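Local atomic coordinates of glucosamine-6-phosphate deaminase (Thermotoga maritima, PDB entry 1J5X), a protein that is an alpha/beta protein of the SIS-domain family, with two parallel beta sheets flanked by helices. Residues 29-34 / 171-176; 153-156 / 161-164. One frame throughout, in Å; residues are numbered along the deposited sequence.

Contact 1: residues 29-34 / 171-176; sequences KFFENF and LMFLAD
Phe31 and Phe173 meet as an offset edge-to-face pair: the rim of the Phe31 ring is turned toward the face of Phe173, with the ring planes at 86° and the centroids 5.9 Å apart. The touching is done by one corner of Phe31. Its CE1 lies 4.0 Å from CD2 of Phe173, and the neighbouring CE2 of Phe173 is 4.1 Å from the same CE1. Phe173 CD2 sits near the plane of the Phe31 ring, so the approach is along that ring rather than over it.

Both rings have CG anti to the backbone N (chi1 178° in Phe31, -178° in Phe173), and the two side chains differ in where CB points. Phe173 starts out from helix 162-179 aimed at the other helix. The Phe31 CB leaves its helix at an angle to the line between the segments, and the far end of the ring closes in. Long reach is needed, since even the nearest CA atoms, those of Phe31 and Phe173, are 9.9 Å apart.

Around the pair, Leu169 of helix 162-179 and Ser187 and Val190 of helix 184-205 also touch Phe31, while Thr183 lies against Phe173. The N-terminal helix 27-35 thus packs on a helix of the SIS domain, and Phe30 adds to this by touching Met166 and Ser170.

Between residues 29-34 and 171-176 there is no hydrogen bond. Two buried rings supply all of the contact between these segments, held by dispersion and probably by the weak attraction of ring hydrogens for a pi face.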
loop_
_atom_site.group_PDB
_atom_site.type_symbol
_atom_site.label_atom_id
_atom_site.label_comp_id
_atom_site.label_asym_id
_atom_site.label_seq_id
_atom_site.Cartn_x
_atom_site.Cartn_y
_atom_site.Cartn_z
ATOM N N LYS A 29 -1.777 -16.825 -9.991
ATOM C CA LYS A 29 -2.617 -16.830 -11.173
ATOM C C LYS A 29 -2.757 -15.441 -11.784
ATOM O O LYS A 29 -2.691 -15.266 -13.000
ATOM C CB LYS A 29 -4.011 -17.355 -10.782
ATOM C CG LYS A 29 -5.036 -17.360 -11.894
ATOM C CD LYS A 29 -6.315 -18.037 -11.324
ATOM C CE LYS A 29 -7.420 -18.217 -12.359
ATOM N NZ LYS A 29 -8.669 -18.611 -11.643
ATOM N N PHE A 30 -2.978 -14.454 -10.920
ATOM C CA PHE A 30 -3.131 -13.095 -11.372
ATOM C C PHE A 30 -1.801 -12.671 -12.012
ATOM O O PHE A 30 -1.770 -12.060 -13.075
ATOM C CB PHE A 30 -3.445 -12.184 -10.171
ATOM C CG PHE A 30 -3.248 -10.727 -10.458
ATOM C CD1 PHE A 30 -4.173 -10.016 -11.201
ATOM C CD2 PHE A 30 -2.080 -10.061 -9.992
ATOM C CE1 PHE A 30 -3.983 -8.641 -11.501
ATOM C CE2 PHE A 30 -1.863 -8.695 -10.280
ATOM C CZ PHE A 30 -2.810 -7.976 -11.034
ATOM N N PHE A 31 -0.707 -12.982 -11.323
ATOM C CA PHE A 31 0.616 -12.596 -11.842
ATOM C C PHE A 31 0.844 -13.163 -13.244
ATOM O O PHE A 31 1.241 -12.436 -14.190
ATOM C CB PHE A 31 1.695 -13.131 -10.882
ATOM C CG PHE A 31 3.102 -12.827 -11.336
ATOM C CD1 PHE A 31 3.564 -11.510 -11.419
ATOM C CD2 PHE A 31 3.965 -13.884 -11.695
ATOM C CE1 PHE A 31 4.869 -11.223 -11.859
ATOM C CE2 PHE A 31 5.282 -13.625 -12.137
ATOM C CZ PHE A 31 5.741 -12.302 -12.226
ATOM N N GLU A 32 0.546 -14.457 -13.394
ATOM C CA GLU A 32 0.823 -15.138 -14.657
ATOM C C GLU A 32 -0.130 -14.807 -15.754
ATOM O O GLU A 32 0.244 -14.739 -16.912
ATOM C CB GLU A 32 0.868 -16.654 -14.441
ATOM C CG GLU A 32 1.937 -17.083 -13.425
ATOM C CD GLU A 32 1.986 -18.590 -13.195
ATOM O OE1 GLU A 32 0.979 -19.274 -13.509
ATOM O OE2 GLU A 32 3.014 -19.098 -12.690
ATOM N N ASN A 33 -1.389 -14.574 -15.405
ATOM C CA ASN A 33 -2.314 -14.266 -16.470
ATOM C C ASN A 33 -2.405 -12.814 -16.888
ATOM O O ASN A 33 -2.689 -12.517 -18.049
ATOM C CB ASN A 33 -3.677 -14.829 -16.097
ATOM C CG ASN A 33 -3.684 -16.320 -16.171
ATOM O OD1 ASN A 33 -3.994 -16.838 -17.355
ATOM N ND2 ASN A 33 -3.366 -17.016 -15.200
ATOM N N PHE A 34 -2.164 -11.898 -15.959
ATOM C CA PHE A 34 -2.267 -10.495 -16.286
ATOM C C PHE A 34 -0.889 -9.774 -16.264
ATOM O O PHE A 34 -0.537 -9.087 -17.198
ATOM C CB PHE A 34 -3.191 -9.772 -15.263
ATOM C CG PHE A 34 -3.303 -8.294 -15.490
ATOM C CD1 PHE A 34 -4.143 -7.791 -16.499
ATOM C CD2 PHE A 34 -2.629 -7.394 -14.671
ATOM C CE1 PHE A 34 -4.312 -6.407 -16.676
ATOM C CE2 PHE A 34 -2.783 -6.028 -14.824
ATOM C CZ PHE A 34 -3.624 -5.511 -15.824
ATOM N N LEU A 171 2.275 -2.391 -11.350
ATOM C CA LEU A 171 2.917 -1.164 -11.766
ATOM C C LEU A 171 4.423 -1.259 -11.478
ATOM O O LEU A 171 5.148 -0.691 -12.235
ATOM C CB LEU A 171 2.306 0.071 -11.064
ATOM C CG LEU A 171 0.800 0.256 -11.329
ATOM C CD1 LEU A 171 0.282 1.519 -10.605
ATOM C CD2 LEU A 171 0.571 0.315 -12.796
HETATM N N MSE A 172 4.849 -1.944 -10.411
HETATM C CA MSE A 172 6.322 -2.058 -10.178
HETATM C C MSE A 172 6.894 -2.851 -11.358
HETATM O O MSE A 172 7.914 -2.494 -11.971
HETATM C CB MSE A 172 6.575 -2.787 -8.886
HETATM C CG MSE A 172 6.189 -1.942 -7.706
HETATM SE SE MSE A 172 6.523 -2.880 -6.022
HETATM C CE MSE A 172 8.466 -2.629 -5.895
ATOM N N PHE A 173 6.240 -3.966 -11.673
ATOM C CA PHE A 173 6.692 -4.813 -12.798
ATOM C C PHE A 173 6.730 -4.031 -14.099
ATOM O O PHE A 173 7.710 -4.092 -14.877
ATOM C CB PHE A 173 5.779 -6.073 -12.847
ATOM C CG PHE A 173 6.135 -7.075 -13.930
ATOM C CD1 PHE A 173 5.738 -6.871 -15.237
ATOM C CD2 PHE A 173 6.829 -8.219 -13.614
ATOM C CE1 PHE A 173 6.018 -7.802 -16.243
ATOM C CE2 PHE A 173 7.121 -9.185 -14.639
ATOM C CZ PHE A 173 6.711 -8.957 -15.926
ATOM N N LEU A 174 5.682 -3.277 -14.367
ATOM C CA LEU A 174 5.628 -2.432 -15.566
ATOM C C LEU A 174 6.793 -1.395 -15.623
ATOM O O LEU A 174 7.408 -1.122 -16.693
ATOM C CB LEU A 174 4.284 -1.689 -15.584
ATOM C CG LEU A 174 3.982 -0.734 -16.745
ATOM C CD1 LEU A 174 2.527 -0.366 -16.834
ATOM C CD2 LEU A 174 4.689 0.509 -16.500
ATOM N N ALA A 175 7.087 -0.785 -14.486
ATOM C CA ALA A 175 8.184 0.193 -14.493
ATOM C C ALA A 175 9.511 -0.484 -14.861
ATOM O O ALA A 175 10.297 0.065 -15.671
ATOM C CB ALA A 175 8.346 0.821 -13.103
ATOM N N ASP A 176 9.764 -1.644 -14.265
ATOM C CA ASP A 176 11.020 -2.304 -14.569
ATOM C C ASP A 176 11.051 -2.727 -16.041
ATOM O O ASP A 176 12.096 -2.644 -16.701
ATOM C CB ASP A 176 11.238 -3.493 -13.676
ATOM C CG ASP A 176 11.695 -3.088 -12.274
ATOM O OD1 ASP A 176 12.628 -2.227 -12.176
ATOM O OD2 ASP A 176 11.156 -3.614 -11.279
#

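Contact 2: residues 153-156 / 161-164; sequences VREE and TKSF
Glu155 lays its carboxylate over the first turn of helix 162-179 and meets three donors there. OE2 takes two backbone N-H groups, Thr161 N at 2.8 Å and Ser163 N at 2.9 Å, both nearly straight and reaching it from opposite faces of the carboxylate plane. OE1 accepts the hydroxyl of Ser163, OG at 2.6 Å, on its syn side. Chi1 of 61° swings that OG between the backbone N and the carbonyl carbon, which lets one serine hold both carboxylate oxygens. A carboxylate over the N-terminal turn should also be favoured by the helix dipole, and Arg109 adds a salt bridge to OE1.

Lys162 runs alongside, extended beyond CG, and Val153 slides past it in the opposite direction, with CG1 3.8 Å from Lys162 CE. The ammonium group finds its main partner in Asp22, by a salt bridge. A water accepts from Arg154 N at 2.7 Å and, weakly, from Lys162 NZ.

This is the link that follows strand 147-150, an outermost strand of the five-stranded parallel sheet, folded back onto the start of the next helix. Helix 15-25 packs beside it through Glu19, Ile20 and Gln23, helix 222-238 touches Thr161 through Met237, and Lys338 near the C-terminus bonds Glu155 O.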
loop_
_atom_site.group_PDB
_atom_site.type_symbol
_atom_site.label_atom_id
_atom_site.label_comp_id
_atom_site.label_asym_id
_atom_site.label_seq_id
_atom_site.Cartn_x
_atom_site.Cartn_y
_atom_site.Cartn_z
ATOM N N VAL A 153 -9.396 -7.840 -11.208
ATOM C CA VAL A 153 -9.309 -8.226 -9.806
ATOM C C VAL A 153 -10.700 -8.070 -9.197
ATOM O O VAL A 153 -11.321 -6.995 -9.346
ATOM C CB VAL A 153 -8.380 -7.265 -9.046
ATOM C CG1 VAL A 153 -8.386 -7.531 -7.585
ATOM C CG2 VAL A 153 -6.932 -7.367 -9.604
ATOM N N ARG A 154 -11.193 -9.104 -8.529
ATOM C CA ARG A 154 -12.505 -8.958 -7.867
ATOM C C ARG A 154 -12.303 -8.674 -6.424
ATOM O O ARG A 154 -11.809 -9.510 -5.707
ATOM C CB ARG A 154 -13.342 -10.239 -7.985
ATOM C CG ARG A 154 -14.206 -10.259 -9.216
ATOM C CD ARG A 154 -15.435 -11.237 -9.127
ATOM N NE ARG A 154 -16.262 -11.127 -10.338
ATOM C CZ ARG A 154 -16.005 -11.701 -11.525
ATOM N NH1 ARG A 154 -14.927 -12.473 -11.703
ATOM N NH2 ARG A 154 -16.831 -11.474 -12.557
ATOM N N GLU A 155 -12.635 -7.475 -5.984
ATOM C CA GLU A 155 -12.499 -7.175 -4.598
ATOM C C GLU A 155 -13.782 -6.408 -4.225
ATOM O O GLU A 155 -14.073 -5.330 -4.777
ATOM C CB GLU A 155 -11.268 -6.332 -4.333
ATOM C CG GLU A 155 -10.977 -6.168 -2.880
ATOM C CD GLU A 155 -9.790 -5.217 -2.643
ATOM O OE1 GLU A 155 -9.915 -3.998 -2.908
ATOM O OE2 GLU A 155 -8.743 -5.711 -2.179
ATOM N N GLU A 156 -14.512 -7.026 -3.298
ATOM C CA GLU A 156 -15.820 -6.598 -2.770
ATOM C C GLU A 156 -15.885 -5.881 -1.458
ATOM O O GLU A 156 -16.812 -5.088 -1.218
ATOM C CB GLU A 156 -16.683 -7.842 -2.557
ATOM C CG GLU A 156 -16.889 -8.646 -3.754
ATOM C CD GLU A 156 -17.545 -7.844 -4.749
ATOM O OE1 GLU A 156 -18.357 -6.961 -4.344
ATOM O OE2 GLU A 156 -17.273 -8.076 -5.934
ATOM N N THR A 161 -7.637 -4.644 0.179
ATOM C CA THR A 161 -6.660 -5.575 0.678
ATOM C C THR A 161 -5.808 -6.002 -0.512
ATOM O O THR A 161 -4.793 -5.341 -0.838
ATOM C CB THR A 161 -7.345 -6.851 1.403
ATOM O OG1 THR A 161 -8.318 -7.466 0.537
ATOM C CG2 THR A 161 -8.024 -6.400 2.692
ATOM N N LYS A 162 -6.231 -7.058 -1.175
ATOM C CA LYS A 162 -5.492 -7.613 -2.318
ATOM C C LYS A 162 -5.348 -6.661 -3.495
ATOM O O LYS A 162 -4.376 -6.746 -4.230
ATOM C CB LYS A 162 -6.186 -8.891 -2.818
ATOM C CG LYS A 162 -7.535 -8.672 -3.476
ATOM C CD LYS A 162 -8.163 -10.058 -3.788
ATOM C CE LYS A 162 -9.197 -10.037 -4.901
ATOM N NZ LYS A 162 -9.823 -11.388 -5.192
ATOM N N SER A 163 -6.288 -5.733 -3.674
ATOM C CA SER A 163 -6.186 -4.827 -4.809
ATOM C C SER A 163 -4.957 -3.907 -4.661
ATOM O O SER A 163 -4.344 -3.543 -5.669
ATOM C CB SER A 163 -7.456 -3.941 -4.964
ATOM O OG SER A 163 -7.666 -3.127 -3.849
ATOM N N PHE A 164 -4.614 -3.562 -3.437
ATOM C CA PHE A 164 -3.448 -2.679 -3.249
ATOM C C PHE A 164 -2.187 -3.468 -3.738
ATOM O O PHE A 164 -1.404 -3.012 -4.595
ATOM C CB PHE A 164 -3.321 -2.345 -1.760
ATOM C CG PHE A 164 -2.087 -1.539 -1.410
ATOM C CD1 PHE A 164 -0.846 -2.172 -1.217
ATOM C CD2 PHE A 164 -2.172 -0.154 -1.276
ATOM C CE1 PHE A 164 0.267 -1.456 -0.897
ATOM C CE2 PHE A 164 -1.027 0.604 -0.955
ATOM C CZ PHE A 164 0.178 -0.046 -0.762
HETATM O O HOH W 1 -10.005 -11.540 -8.588
#

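Overall arrangement
Both contacts bury most of what touches, and both rest on helix 162-179: contact 2 at its first turn, contact 1 more than two turns further along. Their centres are 15 Å apart, yet they meet where Phe30 CE1 packs 3.7 Å from Val153 CG2. Contact 1 brings together helices far apart in sequence and is purely apolar. Contact 2 is local, joining a loop to the helix that follows it, and is mostly polar, with a carboxylate at a helix start and a lysine paired with the N-terminal helix 15-25. Only contact 2 includes an exposed touching residue, Arg154.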